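Local coordinates for protein beta-N-acetylhexosaminidase (Streptomyces plicatus, PDB 1JAK) that hydrolyses terminal beta-linked N-acetylhexosamine residues from glycoconjugates as a family 20 glycosidase, through substrate-assisted catalysis, at residues Ile251-Ser263 / Ala273-Leu287. Residues are numbered along the deposited sequence; the frame is centred on the assembly and turned at random.
Sequences IDMPGHTNAALAS and APPLYTGTKVGFSSL
The amide of Asn-258 touches Tyr-277 through ND2, 3.4 Å from Tyr-277 CB, its plane turned 76° from that of the ring. Gly-279 N sits over the centre of one face of that ring and Phe-284 CZ over the other, with Lys-281 N at its edge, hydrogen-bonded to the phenol oxygen. Asn-258 ND2 gives a practically straight hydrogen bond to Pro-275 O (3.0 Å), lying in both the amide and carbonyl planes; chi1 of -168° swings the amide out toward 273-287. Its OD1 rests against Pro-274 CB (3.4 Å). The imidazole of His-256 has Val-282 CB at 3.6 Å from CE1, approached obliquely; Asp-197 is hydrogen-bonded to ND1 and Glu-320 to NE2. Pro-254 O accepts from Leu-287 N (3.0 Å) and Thr-257 OG1 (2.9 Å), which arrive from opposite faces of the carbonyl plane. Beside this junction, Leu-287 CD2 packs on Thr-257 CB and Leu-261 CD2. Water 1 joins His-256 N to Ser-285 O, and water 2 links Ala-262 O with Pro-274 O. Loop 273-287 runs along one side of helix 258-263 and the turn before it, after barrel strand 246-250; Val-282 and His-256 meet at the wall of the 2-acetamido azasugar inhibitor pocket of this TIM-barrel catalytic domain.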
ATOM      1  N   ILE A 251       4.624  12.268  -8.559  1.00  6.93           N
ATOM      2  CA  ILE A 251       4.828  12.830  -9.887  1.00  6.70           C
ATOM      3  C   ILE A 251       6.348  12.730  -9.975  1.00  7.14           C
ATOM      4  O   ILE A 251       7.073  13.500  -9.341  1.00  7.48           O
ATOM      5  CB  ILE A 251       4.392  14.302  -9.991  1.00  7.45           C
ATOM      6  CG1 ILE A 251       2.869  14.403  -9.864  1.00  8.85           C
ATOM      7  CG2 ILE A 251       4.851  14.880 -11.333  1.00  6.55           C
ATOM      8  CD1 ILE A 251       2.108  13.661 -10.944  1.00 11.69           C
ATOM      9  N   ASP A 252       6.823  11.751 -10.736  1.00  7.04           N
ATOM     10  CA  ASP A 252       8.257  11.501 -10.862  1.00  7.54           C
ATOM     11  C   ASP A 252       9.012  12.582 -11.633  1.00  7.26           C
ATOM     12  O   ASP A 252       8.588  13.000 -12.709  1.00  7.65           O
ATOM     13  CB  ASP A 252       8.471  10.142 -11.539  1.00  7.42           C
ATOM     14  CG  ASP A 252       9.746   9.457 -11.089  1.00  7.86           C
ATOM     15  OD1 ASP A 252      10.685  10.157 -10.654  1.00  7.79           O
ATOM     16  OD2 ASP A 252       9.814   8.209 -11.187  1.00  7.73           O
ATOM     17  N   MET A 253      10.140  13.019 -11.076  1.00  7.56           N
ATOM     18  CA  MET A 253      10.975  14.041 -11.706  1.00  7.87           C
ATOM     19  C   MET A 253      12.399  13.950 -11.158  1.00  6.58           C
ATOM     20  O   MET A 253      12.604  13.521 -10.024  1.00  7.22           O
ATOM     21  CB  MET A 253      10.393  15.434 -11.436  1.00  8.59           C
ATOM     22  CG  MET A 253      10.174  15.737  -9.965  1.00  9.80           C
ATOM     23  SD  MET A 253       9.386  17.344  -9.696  1.00 10.66           S
ATOM     24  CE  MET A 253       7.657  16.928 -10.022  1.00 11.43           C
ATOM     25  N   PRO A 254      13.409  14.347 -11.956  1.00  6.96           N
ATOM     26  CA  PRO A 254      13.334  14.869 -13.323  1.00  7.37           C
ATOM     27  C   PRO A 254      13.309  13.758 -14.367  1.00  7.11           C
ATOM     28  O   PRO A 254      13.117  14.016 -15.555  1.00  7.80           O
ATOM     29  CB  PRO A 254      14.588  15.730 -13.421  1.00  7.59           C
ATOM     30  CG  PRO A 254      15.577  14.921 -12.648  1.00  6.53           C
ATOM     31  CD  PRO A 254      14.782  14.466 -11.429  1.00  8.71           C
ATOM     32  N   GLY A 255      13.519  12.522 -13.920  1.00  7.83           N
ATOM     33  CA  GLY A 255      13.494  11.392 -14.833  1.00  7.79           C
ATOM     34  C   GLY A 255      12.091  10.816 -14.917  1.00  8.17           C
ATOM     35  O   GLY A 255      11.198  11.276 -14.205  1.00  8.25           O
ATOM     36  N   HIS A 256      11.891   9.818 -15.779  1.00  7.35           N
ATOM     37  CA  HIS A 256      10.575   9.189 -15.940  1.00  7.10           C
ATOM     38  C   HIS A 256       9.508  10.223 -16.252  1.00  6.57           C
ATOM     39  O   HIS A 256       8.381  10.153 -15.749  1.00  7.30           O
ATOM     40  CB  HIS A 256      10.213   8.431 -14.661  1.00  7.15           C
ATOM     41  CG  HIS A 256      10.950   7.141 -14.509  1.00  7.90           C
ATOM     42  ND1 HIS A 256      10.610   6.007 -15.215  1.00  6.55           N
ATOM     43  CD2 HIS A 256      12.038   6.815 -13.772  1.00  7.17           C
ATOM     44  CE1 HIS A 256      11.458   5.037 -14.921  1.00  6.11           C
ATOM     45  NE2 HIS A 256      12.335   5.501 -14.048  1.00  7.48           N
ATOM     46  N   THR A 257       9.863  11.160 -17.121  1.00  6.67           N
ATOM     47  CA  THR A 257       8.981  12.258 -17.486  1.00  6.00           C
ATOM     48  C   THR A 257       8.573  12.313 -18.955  1.00  6.53           C
ATOM     49  O   THR A 257       8.084  13.342 -19.414  1.00  6.98           O
ATOM     50  CB  THR A 257       9.655  13.599 -17.137  1.00  7.12           C
ATOM     51  OG1 THR A 257      11.031  13.555 -17.554  1.00  8.08           O
ATOM     52  CG2 THR A 257       9.600  13.860 -15.642  1.00  6.57           C
ATOM     53  N   ASN A 258       8.747  11.227 -19.703  1.00  6.57           N
ATOM     54  CA  ASN A 258       8.400  11.298 -21.117  1.00  7.09           C
ATOM     55  C   ASN A 258       6.961  11.697 -21.428  1.00  7.80           C
ATOM     56  O   ASN A 258       6.720  12.411 -22.397  1.00  7.85           O
ATOM     57  CB  ASN A 258       8.695   9.987 -21.844  1.00  6.68           C
ATOM     58  CG  ASN A 258       8.601  10.146 -23.353  1.00  8.65           C
ATOM     59  OD1 ASN A 258       9.479  10.741 -23.974  1.00 10.68           O
ATOM     60  ND2 ASN A 258       7.520   9.641 -23.943  1.00  8.12           N
ATOM     61  N   ALA A 259       5.999  11.241 -20.632  1.00  7.87           N
ATOM     62  CA  ALA A 259       4.606  11.587 -20.912  1.00  7.13           C
ATOM     63  C   ALA A 259       4.424  13.103 -20.929  1.00  7.67           C
ATOM     64  O   ALA A 259       3.716  13.639 -21.781  1.00  8.73           O
ATOM     65  CB  ALA A 259       3.677  10.952 -19.884  1.00  5.33           C
ATOM     66  N   ALA A 260       5.072  13.790 -19.996  1.00  7.35           N
ATOM     67  CA  ALA A 260       4.983  15.246 -19.935  1.00  8.51           C
ATOM     68  C   ALA A 260       5.760  15.866 -21.091  1.00  8.33           C
ATOM     69  O   ALA A 260       5.276  16.783 -21.762  1.00  9.11           O
ATOM     70  CB  ALA A 260       5.537  15.754 -18.606  1.00  8.48           C
ATOM     71  N   LEU A 261       6.970  15.364 -21.314  1.00  8.56           N
ATOM     72  CA  LEU A 261       7.831  15.869 -22.381  1.00  8.89           C
ATOM     73  C   LEU A 261       7.191  15.724 -23.753  1.00  9.44           C
ATOM     74  O   LEU A 261       7.349  16.589 -24.613  1.00  9.86           O
ATOM     75  CB  LEU A 261       9.172  15.130 -22.373  1.00  8.46           C
ATOM     76  CG  LEU A 261      10.050  15.328 -21.135  1.00  9.39           C
ATOM     77  CD1 LEU A 261      11.222  14.361 -21.182  1.00  9.20           C
ATOM     78  CD2 LEU A 261      10.536  16.770 -21.073  1.00 10.33           C
ATOM     79  N   ALA A 262       6.472  14.624 -23.956  1.00  9.00           N
ATOM     80  CA  ALA A 262       5.819  14.366 -25.233  1.00  8.72           C
ATOM     81  C   ALA A 262       4.623  15.288 -25.446  1.00  9.38           C
ATOM     82  O   ALA A 262       4.202  15.520 -26.578  1.00 10.19           O
ATOM     83  CB  ALA A 262       5.366  12.909 -25.302  1.00 10.24           C
ATOM     84  N   SER A 263       4.089  15.814 -24.350  1.00  9.47           N
ATOM     85  CA  SER A 263       2.926  16.692 -24.402  1.00  9.95           C
ATOM     86  C   SER A 263       3.265  18.159 -24.656  1.00 10.39           C
ATOM     87  O   SER A 263       2.450  18.896 -25.216  1.00 10.73           O
ATOM     88  CB  SER A 263       2.134  16.571 -23.098  1.00  9.97           C
ATOM     89  OG  SER A 263       1.702  15.237 -22.888  1.00  8.43           O
ATOM     90  N   ALA A 273       9.227  17.717 -28.925  1.00 11.15           N
ATOM     91  CA  ALA A 273       8.521  16.738 -28.113  1.00 10.95           C
ATOM     92  C   ALA A 273       8.845  15.328 -28.591  1.00 10.46           C
ATOM     93  O   ALA A 273       8.754  15.032 -29.786  1.00 11.71           O
ATOM     94  CB  ALA A 273       7.019  16.983 -28.194  1.00 11.01           C
ATOM     95  N   PRO A 274       9.255  14.442 -27.669  1.00 10.37           N
ATOM     96  CA  PRO A 274       9.571  13.065 -28.063  1.00 10.47           C
ATOM     97  C   PRO A 274       8.237  12.378 -28.338  1.00 10.05           C
ATOM     98  O   PRO A 274       7.185  12.893 -27.963  1.00 10.97           O
ATOM     99  CB  PRO A 274      10.244  12.483 -26.817  1.00 10.05           C
ATOM    100  CG  PRO A 274      10.711  13.685 -26.047  1.00 13.41           C
ATOM    101  CD  PRO A 274       9.597  14.674 -26.257  1.00  9.89           C
ATOM    102  N   PRO A 275       8.255  11.216 -29.000  1.00 10.29           N
ATOM    103  CA  PRO A 275       6.977  10.547 -29.258  1.00 10.35           C
ATOM    104  C   PRO A 275       6.430   9.991 -27.946  1.00 10.90           C
ATOM    105  O   PRO A 275       7.153   9.915 -26.949  1.00  9.86           O
ATOM    106  CB  PRO A 275       7.358   9.409 -30.208  1.00 12.22           C
ATOM    107  CG  PRO A 275       8.672   9.845 -30.808  1.00 11.33           C
ATOM    108  CD  PRO A 275       9.370  10.518 -29.662  1.00 10.80           C
ATOM    109  N   LEU A 276       5.154   9.620 -27.938  1.00 10.11           N
ATOM    110  CA  LEU A 276       4.575   9.003 -26.752  1.00 10.02           C
ATOM    111  C   LEU A 276       5.337   7.685 -26.652  1.00  9.17           C
ATOM    112  O   LEU A 276       5.662   7.083 -27.678  1.00 10.15           O
ATOM    113  CB  LEU A 276       3.082   8.744 -26.965  1.00 10.38           C
ATOM    114  CG  LEU A 276       2.210  10.002 -26.943  1.00 10.52           C
ATOM    115  CD1 LEU A 276       0.825   9.689 -27.492  1.00 12.01           C
ATOM    116  CD2 LEU A 276       2.120  10.527 -25.520  1.00 11.43           C
ATOM    117  N   TYR A 277       5.632   7.241 -25.435  1.00  8.35           N
ATOM    118  CA  TYR A 277       6.394   6.008 -25.243  1.00  8.66           C
ATOM    119  C   TYR A 277       5.535   4.815 -24.833  1.00  8.56           C
ATOM    120  O   TYR A 277       4.742   4.902 -23.894  1.00  9.10           O
ATOM    121  CB  TYR A 277       7.486   6.240 -24.193  1.00  7.83           C
ATOM    122  CG  TYR A 277       8.436   5.078 -24.032  1.00  9.06           C
ATOM    123  CD1 TYR A 277       9.265   4.679 -25.081  1.00  8.46           C
ATOM    124  CD2 TYR A 277       8.507   4.376 -22.831  1.00  8.48           C
ATOM    125  CE1 TYR A 277      10.140   3.608 -24.939  1.00  6.99           C
ATOM    126  CE2 TYR A 277       9.381   3.302 -22.675  1.00  7.36           C
ATOM    127  CZ  TYR A 277      10.194   2.924 -23.735  1.00  7.89           C
ATOM    128  OH  TYR A 277      11.050   1.856 -23.595  1.00  7.14           O
ATOM    129  N   THR A 278       5.707   3.694 -25.531  1.00  9.01           N
ATOM    130  CA  THR A 278       4.937   2.491 -25.235  1.00  9.17           C
ATOM    131  C   THR A 278       5.819   1.279 -24.928  1.00  8.76           C
ATOM    132  O   THR A 278       5.324   0.157 -24.817  1.00  9.34           O
ATOM    133  CB  THR A 278       3.995   2.141 -26.406  1.00  9.64           C
ATOM    134  OG1 THR A 278       4.767   1.936 -27.597  1.00 10.84           O
ATOM    135  CG2 THR A 278       2.993   3.272 -26.637  1.00 10.68           C
ATOM    136  N   GLY A 279       7.123   1.514 -24.787  1.00  8.53           N
ATOM    137  CA  GLY A 279       8.045   0.433 -24.479  1.00  8.12           C
ATOM    138  C   GLY A 279       8.104   0.140 -22.992  1.00  9.05           C
ATOM    139  O   GLY A 279       7.270   0.630 -22.225  1.00  8.86           O
ATOM    140  N   THR A 280       9.098  -0.642 -22.576  1.00  7.85           N
ATOM    141  CA  THR A 280       9.239  -1.010 -21.169  1.00  7.72           C
ATOM    142  C   THR A 280      10.619  -0.734 -20.570  1.00  8.70           C
ATOM    143  O   THR A 280      10.996  -1.331 -19.557  1.00 10.38           O
ATOM    144  CB  THR A 280       8.895  -2.501 -20.961  1.00  9.55           C
ATOM    145  OG1 THR A 280       9.660  -3.302 -21.873  1.00  9.63           O
ATOM    146  CG2 THR A 280       7.406  -2.742 -21.200  1.00 10.35           C
ATOM    147  N   LYS A 281      11.375   0.164 -21.189  1.00  7.37           N
ATOM    148  CA  LYS A 281      12.694   0.508 -20.674  1.00  7.05           C
ATOM    149  C   LYS A 281      12.571   1.703 -19.730  1.00  7.45           C
ATOM    150  O   LYS A 281      11.503   2.310 -19.628  1.00  8.27           O
ATOM    151  CB  LYS A 281      13.647   0.843 -21.826  1.00  9.10           C
ATOM    152  CG  LYS A 281      14.072  -0.374 -22.640  1.00  9.61           C
ATOM    153  CD  LYS A 281      14.975   0.015 -23.809  1.00 10.40           C
ATOM    154  CE  LYS A 281      16.177   0.842 -23.354  1.00 10.97           C
ATOM    155  NZ  LYS A 281      17.028   0.106 -22.372  1.00  9.83           N
ATOM    156  N   VAL A 282      13.663   2.024 -19.038  1.00  6.83           N
ATOM    157  CA  VAL A 282      13.688   3.150 -18.106  1.00  5.65           C
ATOM    158  C   VAL A 282      15.010   3.914 -18.176  1.00  6.70           C
ATOM    159  O   VAL A 282      16.012   3.390 -18.664  1.00  8.13           O
ATOM    160  CB  VAL A 282      13.522   2.688 -16.629  1.00  5.47           C
ATOM    161  CG1 VAL A 282      12.271   1.841 -16.473  1.00  7.54           C
ATOM    162  CG2 VAL A 282      14.764   1.919 -16.170  1.00  7.81           C
ATOM    163  N   GLY A 283      14.989   5.157 -17.694  1.00  6.47           N
ATOM    164  CA  GLY A 283      16.193   5.973 -17.619  1.00  8.09           C
ATOM    165  C   GLY A 283      16.587   6.886 -18.763  1.00  9.03           C
ATOM    166  O   GLY A 283      17.590   7.594 -18.660  1.00 10.69           O
ATOM    167  N   PHE A 284      15.795   6.902 -19.827  1.00  8.52           N
ATOM    168  CA  PHE A 284      16.106   7.689 -21.018  1.00  9.69           C
ATOM    169  C   PHE A 284      15.513   9.092 -21.098  1.00  9.34           C
ATOM    170  O   PHE A 284      15.894   9.872 -21.969  1.00 10.13           O
ATOM    171  CB  PHE A 284      15.658   6.902 -22.248  1.00  8.79           C
ATOM    172  CG  PHE A 284      14.188   6.596 -22.259  1.00  9.06           C
ATOM    173  CD1 PHE A 284      13.273   7.536 -22.719  1.00  9.45           C
ATOM    174  CD2 PHE A 284      13.714   5.379 -21.773  1.00  8.91           C
ATOM    175  CE1 PHE A 284      11.905   7.270 -22.696  1.00  9.58           C
ATOM    176  CE2 PHE A 284      12.348   5.102 -21.745  1.00  9.03           C
ATOM    177  CZ  PHE A 284      11.443   6.049 -22.207  1.00  9.46           C
ATOM    178  N   SER A 285      14.583   9.413 -20.207  1.00  9.22           N
ATOM    179  CA  SER A 285      13.937  10.721 -20.236  1.00  8.08           C
ATOM    180  C   SER A 285      14.431  11.684 -19.165  1.00  7.91           C
ATOM    181  O   SER A 285      14.884  11.268 -18.101  1.00  7.94           O
ATOM    182  CB  SER A 285      12.427  10.544 -20.079  1.00  7.94           C
ATOM    183  OG  SER A 285      12.149   9.857 -18.873  1.00  8.97           O
ATOM    184  N   SER A 286      14.332  12.978 -19.450  1.00  8.99           N
ATOM    185  CA  SER A 286      14.747  13.986 -18.486  1.00  9.10           C
ATOM    186  C   SER A 286      14.165  15.365 -18.753  1.00  9.75           C
ATOM    187  O   SER A 286      14.098  15.814 -19.897  1.00  8.80           O
ATOM    188  CB  SER A 286      16.274  14.107 -18.450  1.00 10.13           C
ATOM    189  OG  SER A 286      16.667  15.117 -17.529  1.00  9.85           O
ATOM    190  N   LEU A 287      13.722  16.031 -17.691  1.00  9.47           N
ATOM    191  CA  LEU A 287      13.222  17.387 -17.835  1.00  9.60           C
ATOM    192  C   LEU A 287      14.495  18.165 -18.138  1.00 10.63           C
ATOM    193  O   LEU A 287      15.594  17.688 -17.835  1.00 10.19           O
ATOM    194  CB  LEU A 287      12.620  17.886 -16.521  1.00  9.55           C
ATOM    195  CG  LEU A 287      11.360  17.167 -16.040  1.00  9.56           C
ATOM    196  CD1 LEU A 287      10.902  17.768 -14.716  1.00 10.09           C
ATOM    197  CD2 LEU A 287      10.275  17.298 -17.095  1.00  9.18           C
TER
HETATM  198  O   HOH W   1      14.546   8.908 -16.813  1.00  6.58           O
HETATM  199  O   HOH W   2       4.817  13.930 -28.865  1.00 14.54           O